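PDB 3EB7: insecticidal Delta-Endotoxin Cry8Ea1 from Bacillus Thuringiensis, which kills larvae of the underground pest Holotrichia parallela, probably by binding gut receptors and forming membrane pores, as in other three-domain Cry toxins. Local coordinates for residues Leu345-Val350 and Ala390-Ser395; Lys299-His304 and Phe379-Gly384; Val242-Ile247 and Pro428-Thr433. All coordinates share one frame; numbering follows the deposited sequence.

Contact 1 (Leu345-Val350 and Ala390-Ser395)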
ATOM      1  N   LEU A 345      17.943  11.242   0.968  1.00 20.67           N
ATOM      2  CA  LEU A 345      18.379  12.123  -0.090  1.00 22.05           C
ATOM      3  C   LEU A 345      19.699  11.548  -0.550  1.00 21.77           C
ATOM      4  O   LEU A 345      20.634  11.502   0.222  1.00 22.59           O
ATOM      5  CB  LEU A 345      18.505  13.546   0.458  1.00 22.84           C
ATOM      6  CG  LEU A 345      18.601  14.745  -0.512  1.00 27.63           C
ATOM      7  CD1 LEU A 345      20.025  14.930  -0.951  1.00 33.24           C
ATOM      8  CD2 LEU A 345      17.729  14.662  -1.757  1.00 26.45           C
ATOM      9  N   SER A 346      19.774  11.055  -1.791  1.00 21.87           N
ATOM     10  CA  SER A 346      20.959  10.332  -2.233  1.00 22.66           C
ATOM     11  C   SER A 346      21.616  11.029  -3.393  1.00 23.47           C
ATOM     12  O   SER A 346      20.930  11.621  -4.238  1.00 24.55           O
ATOM     13  CB  SER A 346      20.633   8.900  -2.663  1.00 22.56           C
ATOM     14  OG  SER A 346      19.773   8.233  -1.744  1.00 24.98           O
ATOM     15  N   THR A 347      22.939  10.922  -3.461  1.00 22.60           N
ATOM     16  CA  THR A 347      23.659  11.426  -4.588  1.00 22.10           C
ATOM     17  C   THR A 347      24.158  10.260  -5.455  1.00 22.38           C
ATOM     18  O   THR A 347      25.088   9.545  -5.102  1.00 22.72           O
ATOM     19  CB  THR A 347      24.815  12.352  -4.127  1.00 21.99           C
ATOM     20  OG1 THR A 347      24.271  13.429  -3.356  1.00 21.95           O
ATOM     21  CG2 THR A 347      25.595  12.923  -5.322  1.00 19.30           C
ATOM     22  N   ALA A 348      23.522  10.075  -6.597  1.00 22.24           N
ATOM     23  CA  ALA A 348      24.004   9.152  -7.571  1.00 22.47           C
ATOM     24  C   ALA A 348      25.124   9.840  -8.393  1.00 23.25           C
ATOM     25  O   ALA A 348      24.879  10.822  -9.118  1.00 23.72           O
ATOM     26  CB  ALA A 348      22.848   8.665  -8.437  1.00 22.72           C
ATOM     27  N   GLY A 349      26.355   9.330  -8.242  1.00 22.93           N
ATOM     28  CA  GLY A 349      27.561   9.943  -8.784  1.00 21.45           C
ATOM     29  C   GLY A 349      27.999   9.265 -10.064  1.00 21.59           C
ATOM     30  O   GLY A 349      27.686   8.074 -10.293  1.00 20.73           O
ATOM     31  N   VAL A 350      28.694  10.040 -10.901  1.00 20.72           N
ATOM     32  CA  VAL A 350      29.401   9.537 -12.098  1.00 20.91           C
ATOM     33  C   VAL A 350      30.786  10.161 -12.105  1.00 20.87           C
ATOM     34  O   VAL A 350      30.919  11.404 -12.016  1.00 21.14           O
ATOM     35  CB  VAL A 350      28.754   9.952 -13.475  1.00 21.07           C
ATOM     36  CG1 VAL A 350      29.407   9.154 -14.626  1.00 18.34           C
ATOM     37  CG2 VAL A 350      27.275   9.752 -13.484  1.00 20.45           C
ATOM     38  N   ALA A 390      26.809  14.356 -10.587  1.00 26.23           N
ATOM     39  CA  ALA A 390      25.951  13.863  -9.524  1.00 28.26           C
ATOM     40  C   ALA A 390      24.490  14.177  -9.860  1.00 29.36           C
ATOM     41  O   ALA A 390      24.205  15.210 -10.495  1.00 30.17           O
ATOM     42  CB  ALA A 390      26.344  14.503  -8.167  1.00 26.69           C
ATOM     43  N   GLN A 391      23.583  13.310  -9.404  1.00 30.11           N
ATOM     44  CA  GLN A 391      22.129  13.560  -9.384  1.00 30.01           C
ATOM     45  C   GLN A 391      21.574  13.351  -7.990  1.00 29.94           C
ATOM     46  O   GLN A 391      21.861  12.346  -7.374  1.00 30.09           O
ATOM     47  CB  GLN A 391      21.439  12.571 -10.278  1.00 30.13           C
ATOM     48  CG  GLN A 391      20.912  13.178 -11.497  1.00 33.93           C
ATOM     49  CD  GLN A 391      20.843  12.178 -12.604  1.00 38.00           C
ATOM     50  OE1 GLN A 391      20.185  11.123 -12.486  1.00 36.59           O
ATOM     51  NE2 GLN A 391      21.536  12.489 -13.709  1.00 38.14           N
ATOM     52  N   GLU A 392      20.734  14.262  -7.518  1.00 30.05           N
ATOM     53  CA  GLU A 392      20.117  14.140  -6.206  1.00 30.54           C
ATOM     54  C   GLU A 392      18.816  13.361  -6.340  1.00 29.30           C
ATOM     55  O   GLU A 392      17.930  13.771  -7.085  1.00 28.97           O
ATOM     56  CB  GLU A 392      19.830  15.527  -5.603  1.00 31.50           C
ATOM     57  CG  GLU A 392      21.074  16.341  -5.205  1.00 38.56           C
ATOM     58  CD  GLU A 392      21.675  15.934  -3.830  1.00 46.39           C
ATOM     59  OE1 GLU A 392      21.528  16.716  -2.836  1.00 50.18           O
ATOM     60  OE2 GLU A 392      22.286  14.843  -3.744  1.00 46.94           O
ATOM     61  N   LYS A 393      18.700  12.231  -5.636  1.00 27.65           N
ATOM     62  CA  LYS A 393      17.453  11.497  -5.617  1.00 25.87           C
ATOM     63  C   LYS A 393      16.809  11.703  -4.228  1.00 25.18           C
ATOM     64  O   LYS A 393      17.420  11.472  -3.195  1.00 24.52           O
ATOM     65  CB  LYS A 393      17.647  10.014  -5.967  1.00 26.27           C
ATOM     66  CG  LYS A 393      18.665   9.656  -7.053  1.00 27.26           C
ATOM     67  CD  LYS A 393      18.401  10.233  -8.437  1.00 33.16           C
ATOM     68  CE  LYS A 393      17.234   9.518  -9.204  1.00 39.41           C
ATOM     69  NZ  LYS A 393      17.165   7.998  -9.078  1.00 37.91           N
ATOM     70  N   ASP A 394      15.596  12.239  -4.231  1.00 24.49           N
ATOM     71  CA  ASP A 394      14.908  12.662  -3.032  1.00 24.01           C
ATOM     72  C   ASP A 394      13.722  11.754  -2.986  1.00 23.19           C
ATOM     73  O   ASP A 394      12.884  11.780  -3.871  1.00 22.61           O
ATOM     74  CB  ASP A 394      14.496  14.136  -3.178  1.00 24.71           C
ATOM     75  CG  ASP A 394      13.586  14.639  -2.048  1.00 27.43           C
ATOM     76  OD1 ASP A 394      13.230  15.846  -2.079  1.00 31.89           O
ATOM     77  OD2 ASP A 394      13.209  13.868  -1.140  1.00 28.13           O
ATOM     78  N   SER A 395      13.657  10.930  -1.952  1.00 23.25           N
ATOM     79  CA  SER A 395      12.635   9.892  -1.875  1.00 22.51           C
ATOM     80  C   SER A 395      11.206  10.456  -1.791  1.00 22.21           C
ATOM     81  O   SER A 395      10.217   9.809  -2.218  1.00 21.41           O
ATOM     82  CB  SER A 395      12.939   8.940  -0.704  1.00 22.36           C
ATOM     83  OG  SER A 395      12.751   9.582   0.530  1.00 22.07           O
TER
HETATM   84  O   HOH W   1      16.964   8.448  -1.880  1.00 18.89           O
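Ser346 and Lys393 grip each other through the backbone, Ser346 N giving a hydrogen bond to Lys393 O and Lys393 N returning one to Ser346 O at 2.7 Å. Two residues along, Ala348 and Gln391 repeat the exchange, Gln391 N lying 2.8 Å from Ala348 O. The face bearing these two pairs turns inward: Ser346 and Ala348 are buried and, with Lys393, touch Ile247. A water sits 2.8 Å from Ser346 OG and donates weakly to Lys393 O. Strand 389-394 is an outermost strand of a four-stranded antiparallel sheet with Greek-key strand order, one wall of the beta-prism of Cry toxins; strand 357-369 flanks 345-350 on its other edge. The solvent side carries exposed Ala390 and Glu392, yet holds a tight spot, Thr347 CG2 lying 3.3 Å from Ala390 CB. Here the Glu392 chain bends at its second torsion (chi2 -81°), bringing the carboxylate over toward Leu345 and Thr347. OE2 accepts a hydrogen bond from Thr347 OG1, modelled so short that its length is doubtful, while OE1 comes to 3.0 Å from Leu345 CD1, close for a methyl. The other leucine branch, CD2, rests 3.6 Å from Asp394 CB, and Asp394 OD2 caps Glu396 N.

Contact 2 (Lys299-His304 and Phe379-Gly384); sequences KKWIGH and FTYNPG. With SO4 (sulfate ion), chain E.
Tyr381 ends its strand with the ring directed at Trp301, bridging two sheets of the beta-prism: 299-304 belongs to one, 379-381 to the next. CG lies anti to the backbone N (chi1 174°), which sends the ring across the gap between them. The edge of the Trp301 six-membered ring meets one face of the tyrosine in a T-shaped stack, planes at 70° and centroids 5.8 Å apart. The indole is itself steadied, NE1 donating to His304 ND1 at 3.0 Å, in the plane of the indole though tilted from that of the imidazole. The Lys300-Trp301 peptide lies at the tyrosine's edge, Trp301 N 3.1 Å from Tyr381 OH but at a poor angle for a hydrogen bond; the hydroxyl's partner is Thr287 OG1, on the strand beside 299-304. Two residues on, Pro383 CD lies over the opposite face of the tyrosine, toward its rim, 3.6 Å above the plane. The same proline packs against the start of the lysine chain, CG 3.9 Å from Lys299 CB. Gly384 O then lies 3.1 Å from Lys299 CD, and Gly384 N donates to a water that in turn donates to Lys299 O. A second water, 2.6 Å from Lys299 NZ, donates to Pro383 O. Extended beyond CG, the lysine also reaches a sulfate, probably from the crystallisation liquor, NZ giving O3 a weak hydrogen bond at 3.2 Å.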
ATOM      1  N   LYS A 299      34.368   8.266  -4.159  1.00 17.84           N
ATOM      2  CA  LYS A 299      34.252   7.257  -3.108  1.00 17.67           C
ATOM      3  C   LYS A 299      32.788   6.853  -3.001  1.00 17.61           C
ATOM      4  O   LYS A 299      31.912   7.682  -2.706  1.00 16.29           O
ATOM      5  CB  LYS A 299      34.737   7.775  -1.779  1.00 16.82           C
ATOM      6  CG  LYS A 299      36.191   7.906  -1.645  1.00 19.16           C
ATOM      7  CD  LYS A 299      36.432   8.724  -0.382  1.00 22.20           C
ATOM      8  CE  LYS A 299      37.779   8.487   0.171  1.00 24.99           C
ATOM      9  NZ  LYS A 299      38.101   9.664   1.043  1.00 28.97           N
ATOM     10  N   LYS A 300      32.523   5.571  -3.242  1.00 17.66           N
ATOM     11  CA  LYS A 300      31.160   5.135  -3.497  1.00 18.18           C
ATOM     12  C   LYS A 300      30.811   3.848  -2.760  1.00 17.49           C
ATOM     13  O   LYS A 300      31.674   3.111  -2.344  1.00 18.17           O
ATOM     14  CB  LYS A 300      30.917   4.998  -5.012  1.00 15.63           C
ATOM     15  CG  LYS A 300      31.842   4.039  -5.716  1.00 17.78           C
ATOM     16  CD  LYS A 300      31.351   3.786  -7.160  1.00 20.37           C
ATOM     17  CE  LYS A 300      32.447   3.253  -8.115  1.00 21.74           C
ATOM     18  NZ  LYS A 300      32.798   1.876  -7.745  1.00 24.71           N
ATOM     19  N   TRP A 301      29.518   3.617  -2.615  1.00 18.54           N
ATOM     20  CA  TRP A 301      28.927   2.441  -1.999  1.00 17.77           C
ATOM     21  C   TRP A 301      29.142   1.265  -2.964  1.00 17.98           C
ATOM     22  O   TRP A 301      28.517   1.216  -4.073  1.00 17.30           O
ATOM     23  CB  TRP A 301      27.433   2.761  -1.842  1.00 17.42           C
ATOM     24  CG  TRP A 301      26.501   1.730  -1.188  1.00 17.82           C
ATOM     25  CD1 TRP A 301      26.531   0.345  -1.302  1.00 18.39           C
ATOM     26  CD2 TRP A 301      25.351   2.035  -0.374  1.00 17.79           C
ATOM     27  NE1 TRP A 301      25.480  -0.207  -0.576  1.00 17.28           N
ATOM     28  CE2 TRP A 301      24.738   0.803  -0.018  1.00 16.38           C
ATOM     29  CE3 TRP A 301      24.778   3.232   0.080  1.00 16.84           C
ATOM     30  CZ2 TRP A 301      23.603   0.741   0.800  1.00 15.17           C
ATOM     31  CZ3 TRP A 301      23.651   3.168   0.899  1.00 17.70           C
ATOM     32  CH2 TRP A 301      23.074   1.919   1.245  1.00 17.44           C
ATOM     33  N   ILE A 302      30.054   0.366  -2.581  1.00 17.35           N
ATOM     34  CA  ILE A 302      30.366  -0.845  -3.369  1.00 17.75           C
ATOM     35  C   ILE A 302      29.795  -2.163  -2.794  1.00 17.34           C
ATOM     36  O   ILE A 302      29.922  -3.216  -3.417  1.00 17.80           O
ATOM     37  CB  ILE A 302      31.899  -1.051  -3.629  1.00 17.65           C
ATOM     38  CG1 ILE A 302      32.656  -1.262  -2.306  1.00 18.62           C
ATOM     39  CG2 ILE A 302      32.473   0.071  -4.445  1.00 16.82           C
ATOM     40  CD1 ILE A 302      34.150  -1.694  -2.471  1.00 18.51           C
ATOM     41  N   GLY A 303      29.182  -2.106  -1.619  1.00 17.55           N
ATOM     42  CA  GLY A 303      28.566  -3.277  -0.997  1.00 17.53           C
ATOM     43  C   GLY A 303      27.995  -2.877   0.342  1.00 18.42           C
ATOM     44  O   GLY A 303      28.305  -1.791   0.850  1.00 19.57           O
ATOM     45  N   HIS A 304      27.131  -3.714   0.908  1.00 18.06           N
ATOM     46  CA  HIS A 304      26.556  -3.469   2.233  1.00 16.77           C
ATOM     47  C   HIS A 304      26.125  -4.755   2.894  1.00 17.54           C
ATOM     48  O   HIS A 304      25.959  -5.796   2.259  1.00 17.56           O
ATOM     49  CB  HIS A 304      25.384  -2.467   2.190  1.00 16.36           C
ATOM     50  CG  HIS A 304      24.172  -2.948   1.453  1.00 14.16           C
ATOM     51  ND1 HIS A 304      24.016  -2.793   0.090  1.00 10.69           N
ATOM     52  CD2 HIS A 304      23.036  -3.542   1.895  1.00 13.53           C
ATOM     53  CE1 HIS A 304      22.854  -3.302  -0.279  1.00 12.13           C
ATOM     54  NE2 HIS A 304      22.224  -3.736   0.798  1.00 12.18           N
ATOM     55  N   PHE A 379      21.241  10.365   9.759  1.00 25.08           N
ATOM     56  CA  PHE A 379      22.387   9.487   9.516  1.00 23.89           C
ATOM     57  C   PHE A 379      22.921   9.872   8.166  1.00 23.58           C
ATOM     58  O   PHE A 379      22.173   9.970   7.210  1.00 24.40           O
ATOM     59  CB  PHE A 379      21.949   8.012   9.518  1.00 23.91           C
ATOM     60  CG  PHE A 379      21.315   7.570  10.827  1.00 24.03           C
ATOM     61  CD1 PHE A 379      19.940   7.391  10.923  1.00 24.79           C
ATOM     62  CD2 PHE A 379      22.108   7.355  11.969  1.00 25.07           C
ATOM     63  CE1 PHE A 379      19.350   6.981  12.131  1.00 26.15           C
ATOM     64  CE2 PHE A 379      21.550   6.952  13.183  1.00 27.00           C
ATOM     65  CZ  PHE A 379      20.161   6.753  13.266  1.00 27.31           C
ATOM     66  N   THR A 380      24.214  10.142   8.094  1.00 23.36           N
ATOM     67  CA  THR A 380      24.817  10.514   6.837  1.00 21.89           C
ATOM     68  C   THR A 380      25.959   9.604   6.482  1.00 21.36           C
ATOM     69  O   THR A 380      26.914   9.431   7.253  1.00 19.42           O
ATOM     70  CB  THR A 380      25.339  11.963   6.848  1.00 22.22           C
ATOM     71  OG1 THR A 380      24.320  12.831   7.369  1.00 20.58           O
ATOM     72  CG2 THR A 380      25.736  12.370   5.458  1.00 20.14           C
ATOM     73  N   TYR A 381      25.806   9.034   5.287  1.00 20.66           N
ATOM     74  CA  TYR A 381      26.867   8.422   4.539  1.00 19.63           C
ATOM     75  C   TYR A 381      27.469   9.463   3.552  1.00 20.20           C
ATOM     76  O   TYR A 381      26.836   9.843   2.567  1.00 18.80           O
ATOM     77  CB  TYR A 381      26.299   7.200   3.782  1.00 18.71           C
ATOM     78  CG  TYR A 381      27.276   6.543   2.849  1.00 18.37           C
ATOM     79  CD1 TYR A 381      28.348   5.769   3.357  1.00 16.48           C
ATOM     80  CD2 TYR A 381      27.162   6.701   1.465  1.00 13.97           C
ATOM     81  CE1 TYR A 381      29.276   5.150   2.488  1.00 14.60           C
ATOM     82  CE2 TYR A 381      28.108   6.128   0.593  1.00 14.60           C
ATOM     83  CZ  TYR A 381      29.132   5.332   1.115  1.00 17.51           C
ATOM     84  OH  TYR A 381      30.039   4.729   0.268  1.00 20.03           O
ATOM     85  N   ASN A 382      28.689   9.933   3.837  1.00 21.42           N
ATOM     86  CA  ASN A 382      29.446  10.730   2.865  1.00 21.54           C
ATOM     87  C   ASN A 382      30.966  10.563   2.953  1.00 21.53           C
ATOM     88  O   ASN A 382      31.653  11.382   3.559  1.00 22.00           O
ATOM     89  CB  ASN A 382      29.027  12.199   2.930  1.00 21.04           C
ATOM     90  CG  ASN A 382      29.626  13.045   1.774  1.00 22.67           C
ATOM     91  OD1 ASN A 382      30.257  12.534   0.821  1.00 20.88           O
ATOM     92  ND2 ASN A 382      29.430  14.357   1.874  1.00 24.92           N
ATOM     93  N   PRO A 383      31.517   9.511   2.323  1.00 22.03           N
ATOM     94  CA  PRO A 383      32.984   9.347   2.471  1.00 22.37           C
ATOM     95  C   PRO A 383      33.810  10.458   1.791  1.00 23.41           C
ATOM     96  O   PRO A 383      34.939  10.690   2.207  1.00 24.39           O
ATOM     97  CB  PRO A 383      33.270   7.981   1.855  1.00 22.25           C
ATOM     98  CG  PRO A 383      32.025   7.646   1.046  1.00 21.69           C
ATOM     99  CD  PRO A 383      30.893   8.443   1.518  1.00 21.70           C
ATOM    100  N   GLY A 384      33.248  11.139   0.784  1.00 23.06           N
ATOM    101  CA  GLY A 384      33.874  12.326   0.192  1.00 23.50           C
ATOM    102  C   GLY A 384      34.304  12.138  -1.244  1.00 23.68           C
ATOM    103  O   GLY A 384      35.159  11.328  -1.521  1.00 24.50           O
TER
HETATM  104  S   SO4 E2011      41.650   9.860   0.692  1.00 76.31           S
HETATM  105  O1  SO4 E2011      43.059  10.154   0.449  1.00 75.13           O
HETATM  106  O2  SO4 E2011      41.451   9.569   2.112  1.00 75.50           O
HETATM  107  O3  SO4 E2011      40.902  11.052   0.267  1.00 76.70           O
HETATM  108  O4  SO4 E2011      41.183   8.699  -0.073  1.00 75.16           O
HETATM  109  O   HOH W   2      31.398  10.245  -1.568  1.00 14.58           O
HETATM  110  O   HOH W   3      37.146  12.006   1.570  1.00 24.25           O

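Contact 3 (Val242-Ile247 and Pro428-Thr433); sequences VYTDPI and PVFSWT
Two aromatic rings receive a carbon over a face, and a third uses its edge. Phe430 takes Ile247 CD1 over the middle of one face, the methyl 3.4 Å from the centroid of the phenylalanine ring and only 8° off its normal. Tyr243 takes Ser431 CB over a face, offset toward the rim, in a second CH-pi contact, and Val429 CG1 at its edge, 3.8 Å from Tyr243 CD2. Trp432 presents an edge: Val242 O lies in its plane, and NE1 donates to Thr244 OG1 at 3.2 Å, with the oxygen tilted 16° from the indole plane. The threonine accepts there because chi1 (47°) sets OG1 between its backbone N and carbonyl carbon, while CG2 also packs beside NE1.

Between Val242 and Trp432 the backbones pair antiparallel, with Trp432 N 2.8 Å from Val242 O. A further backbone bond runs from Thr244 N to Phe430 O at 3.0 Å, then 242-247 draws aside. A water bridges the parting, accepting from Phe430 N at 2.9 Å, donating to Asp245 O and bonding Thr244 OG1. Direct backbone bonding resumes at Ile247 N, which points almost straight at Pro428 O, 2.9 Å away, and Pro246 lies alongside Val429.

This is an edge of a three-stranded antiparallel sheet of the beta-prism, facing the helical N-terminal domain: Arg209 on helix 198-220 bonds both Tyr243 O and Asp245 OD1. All ten touching residues are buried. Phe430 N is satisfied by the water and the indole N-H by Thr244, whereas Tyr243 OH bonds Arg272 N outside the contact. Where the strands part, the water thus replaces a direct backbone bond, and a methyl over the phenylalanine face adds apolar contact beside it.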
ATOM      1  N   VAL A 242       7.026  -1.247  -1.372  1.00 20.07           N
ATOM      2  CA  VAL A 242       7.220  -0.568  -2.664  1.00 20.26           C
ATOM      3  C   VAL A 242       8.708  -0.254  -2.817  1.00 19.92           C
ATOM      4  O   VAL A 242       9.432  -0.107  -1.831  1.00 18.92           O
ATOM      5  CB  VAL A 242       6.373   0.746  -2.818  1.00 20.99           C
ATOM      6  CG1 VAL A 242       4.841   0.435  -2.867  1.00 22.58           C
ATOM      7  CG2 VAL A 242       6.684   1.758  -1.706  1.00 20.40           C
ATOM      8  N   TYR A 243       9.173  -0.194  -4.059  1.00 19.55           N
ATOM      9  CA  TYR A 243      10.563   0.076  -4.320  1.00 19.72           C
ATOM     10  C   TYR A 243      10.716   1.385  -5.076  1.00 19.69           C
ATOM     11  O   TYR A 243      10.033   1.594  -6.093  1.00 18.60           O
ATOM     12  CB  TYR A 243      11.162  -1.060  -5.121  1.00 20.46           C
ATOM     13  CG  TYR A 243      11.191  -2.382  -4.387  1.00 21.08           C
ATOM     14  CD1 TYR A 243      10.018  -3.158  -4.212  1.00 21.65           C
ATOM     15  CD2 TYR A 243      12.382  -2.878  -3.894  1.00 19.68           C
ATOM     16  CE1 TYR A 243      10.068  -4.418  -3.538  1.00 20.62           C
ATOM     17  CE2 TYR A 243      12.429  -4.135  -3.222  1.00 22.43           C
ATOM     18  CZ  TYR A 243      11.290  -4.879  -3.063  1.00 20.78           C
ATOM     19  OH  TYR A 243      11.392  -6.081  -2.427  1.00 22.83           O
ATOM     20  N   THR A 244      11.607   2.260  -4.585  1.00 19.24           N
ATOM     21  CA  THR A 244      11.909   3.518  -5.295  1.00 18.50           C
ATOM     22  C   THR A 244      12.792   3.250  -6.506  1.00 19.17           C
ATOM     23  O   THR A 244      13.296   2.140  -6.664  1.00 19.08           O
ATOM     24  CB  THR A 244      12.524   4.628  -4.359  1.00 17.87           C
ATOM     25  OG1 THR A 244      13.564   4.072  -3.558  1.00 17.55           O
ATOM     26  CG2 THR A 244      11.452   5.212  -3.451  1.00 16.36           C
ATOM     27  N   ASP A 245      13.007   4.259  -7.371  1.00 20.01           N
ATOM     28  CA  ASP A 245      13.822   4.025  -8.574  1.00 19.57           C
ATOM     29  C   ASP A 245      15.272   3.690  -8.162  1.00 18.95           C
ATOM     30  O   ASP A 245      15.748   4.147  -7.144  1.00 18.30           O
ATOM     31  CB  ASP A 245      13.787   5.212  -9.549  1.00 20.39           C
ATOM     32  CG  ASP A 245      12.428   5.395 -10.290  1.00 24.21           C
ATOM     33  OD1 ASP A 245      11.466   4.583 -10.222  1.00 27.42           O
ATOM     34  OD2 ASP A 245      12.320   6.436 -10.973  1.00 31.17           O
ATOM     35  N   PRO A 246      15.974   2.860  -8.954  1.00 18.96           N
ATOM     36  CA  PRO A 246      17.368   2.598  -8.621  1.00 18.53           C
ATOM     37  C   PRO A 246      18.227   3.901  -8.482  1.00 19.51           C
ATOM     38  O   PRO A 246      18.017   4.893  -9.229  1.00 19.17           O
ATOM     39  CB  PRO A 246      17.835   1.727  -9.801  1.00 18.01           C
ATOM     40  CG  PRO A 246      16.641   1.045 -10.266  1.00 17.63           C
ATOM     41  CD  PRO A 246      15.536   2.084 -10.134  1.00 17.99           C
ATOM     42  N   ILE A 247      19.173   3.900  -7.528  1.00 18.87           N
ATOM     43  CA  ILE A 247      19.960   5.093  -7.225  1.00 18.44           C
ATOM     44  C   ILE A 247      21.214   5.105  -8.084  1.00 19.35           C
ATOM     45  O   ILE A 247      22.334   4.760  -7.638  1.00 19.90           O
ATOM     46  CB  ILE A 247      20.252   5.240  -5.707  1.00 18.91           C
ATOM     47  CG1 ILE A 247      18.928   5.096  -4.921  1.00 19.44           C
ATOM     48  CG2 ILE A 247      20.867   6.625  -5.431  1.00 15.16           C
ATOM     49  CD1 ILE A 247      19.088   4.867  -3.445  1.00 22.67           C
ATOM     50  N   PRO A 428      22.304   0.707  -5.752  1.00 18.39           N
ATOM     51  CA  PRO A 428      21.320   0.272  -4.744  1.00 17.78           C
ATOM     52  C   PRO A 428      19.861   0.592  -5.090  1.00 17.78           C
ATOM     53  O   PRO A 428      19.574   1.515  -5.868  1.00 17.80           O
ATOM     54  CB  PRO A 428      21.753   1.019  -3.467  1.00 18.03           C
ATOM     55  CG  PRO A 428      22.629   2.206  -3.928  1.00 16.58           C
ATOM     56  CD  PRO A 428      22.965   1.995  -5.400  1.00 17.79           C
ATOM     57  N   VAL A 429      18.941  -0.200  -4.540  1.00 16.79           N
ATOM     58  CA  VAL A 429      17.513   0.095  -4.638  1.00 16.14           C
ATOM     59  C   VAL A 429      17.004   0.129  -3.200  1.00 16.89           C
ATOM     60  O   VAL A 429      17.385  -0.706  -2.381  1.00 16.97           O
ATOM     61  CB  VAL A 429      16.759  -0.981  -5.523  1.00 16.37           C
ATOM     62  CG1 VAL A 429      15.262  -0.895  -5.394  1.00 15.14           C
ATOM     63  CG2 VAL A 429      17.135  -0.822  -6.980  1.00 14.51           C
ATOM     64  N   PHE A 430      16.186   1.125  -2.877  1.00 17.17           N
ATOM     65  CA  PHE A 430      15.556   1.209  -1.547  1.00 16.05           C
ATOM     66  C   PHE A 430      14.129   0.674  -1.631  1.00 15.20           C
ATOM     67  O   PHE A 430      13.405   0.978  -2.578  1.00 15.21           O
ATOM     68  CB  PHE A 430      15.544   2.658  -1.051  1.00 16.47           C
ATOM     69  CG  PHE A 430      16.912   3.244  -0.690  1.00 17.53           C
ATOM     70  CD1 PHE A 430      17.025   4.605  -0.365  1.00 21.82           C
ATOM     71  CD2 PHE A 430      18.071   2.476  -0.663  1.00 18.76           C
ATOM     72  CE1 PHE A 430      18.286   5.176  -0.008  1.00 22.00           C
ATOM     73  CE2 PHE A 430      19.341   3.053  -0.309  1.00 19.31           C
ATOM     74  CZ  PHE A 430      19.443   4.360   0.025  1.00 17.67           C
ATOM     75  N   SER A 431      13.743  -0.155  -0.670  1.00 14.95           N
ATOM     76  CA  SER A 431      12.343  -0.556  -0.488  1.00 15.78           C
ATOM     77  C   SER A 431      11.752   0.041   0.779  1.00 14.78           C
ATOM     78  O   SER A 431      12.456   0.367   1.725  1.00 14.50           O
ATOM     79  CB  SER A 431      12.172  -2.092  -0.487  1.00 15.92           C
ATOM     80  OG  SER A 431      12.627  -2.651   0.730  1.00 17.14           O
ATOM     81  N   TRP A 432      10.441   0.179   0.783  1.00 14.76           N
ATOM     82  CA  TRP A 432       9.755   0.948   1.804  1.00 15.17           C
ATOM     83  C   TRP A 432       8.453   0.299   2.206  1.00 15.05           C
ATOM     84  O   TRP A 432       7.780  -0.266   1.354  1.00 15.50           O
ATOM     85  CB  TRP A 432       9.441   2.355   1.258  1.00 14.03           C
ATOM     86  CG  TRP A 432      10.626   3.073   0.722  1.00 15.00           C
ATOM     87  CD1 TRP A 432      11.288   2.832  -0.464  1.00 14.02           C
ATOM     88  CD2 TRP A 432      11.274   4.183   1.321  1.00 11.24           C
ATOM     89  NE1 TRP A 432      12.319   3.725  -0.605  1.00 12.72           N
ATOM     90  CE2 TRP A 432      12.323   4.560   0.482  1.00 13.80           C
ATOM     91  CE3 TRP A 432      11.067   4.895   2.501  1.00 15.56           C
ATOM     92  CZ2 TRP A 432      13.177   5.626   0.791  1.00 15.32           C
ATOM     93  CZ3 TRP A 432      11.904   5.952   2.802  1.00 15.09           C
ATOM     94  CH2 TRP A 432      12.944   6.303   1.956  1.00 13.41           C
ATOM     95  N   THR A 433       8.070   0.473   3.475  1.00 15.24           N
ATOM     96  CA  THR A 433       6.783   0.011   3.978  1.00 15.22           C
ATOM     97  C   THR A 433       5.928   1.198   4.345  1.00 16.07           C
ATOM     98  O   THR A 433       6.452   2.256   4.671  1.00 15.60           O
ATOM     99  CB  THR A 433       6.903  -0.970   5.179  1.00 15.54           C
ATOM    100  OG1 THR A 433       7.691  -0.383   6.215  1.00 13.81           O
ATOM    101  CG2 THR A 433       7.553  -2.316   4.738  1.00 13.96           C
TER
HETATM  102  O   HOH W   4      15.638   3.163  -4.798  1.00 23.28           O

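In the fold
Along the chain the segments run 242-247, 299-304, 345-350, 379-384, 390-395 and 428-433, so contact 3 closes a loop enclosing the other two, whose segments alternate. Contact 1 lies within one four-stranded sheet and contact 2 ties that sheet to the other four-stranded one; their centres are 12 Å apart and their nearest atoms about 6 Å. Contact 3, in the three-stranded sheet, is 13 Å from contact 1 and 17 Å from contact 2, centre to centre. It touches both, Phe430 meeting Ser346 and Trp301. Contact 3 thus reaches both four-stranded sheets, consistent with sheets packing around a common core, in the domain that in related Cry toxins takes part in receptor binding.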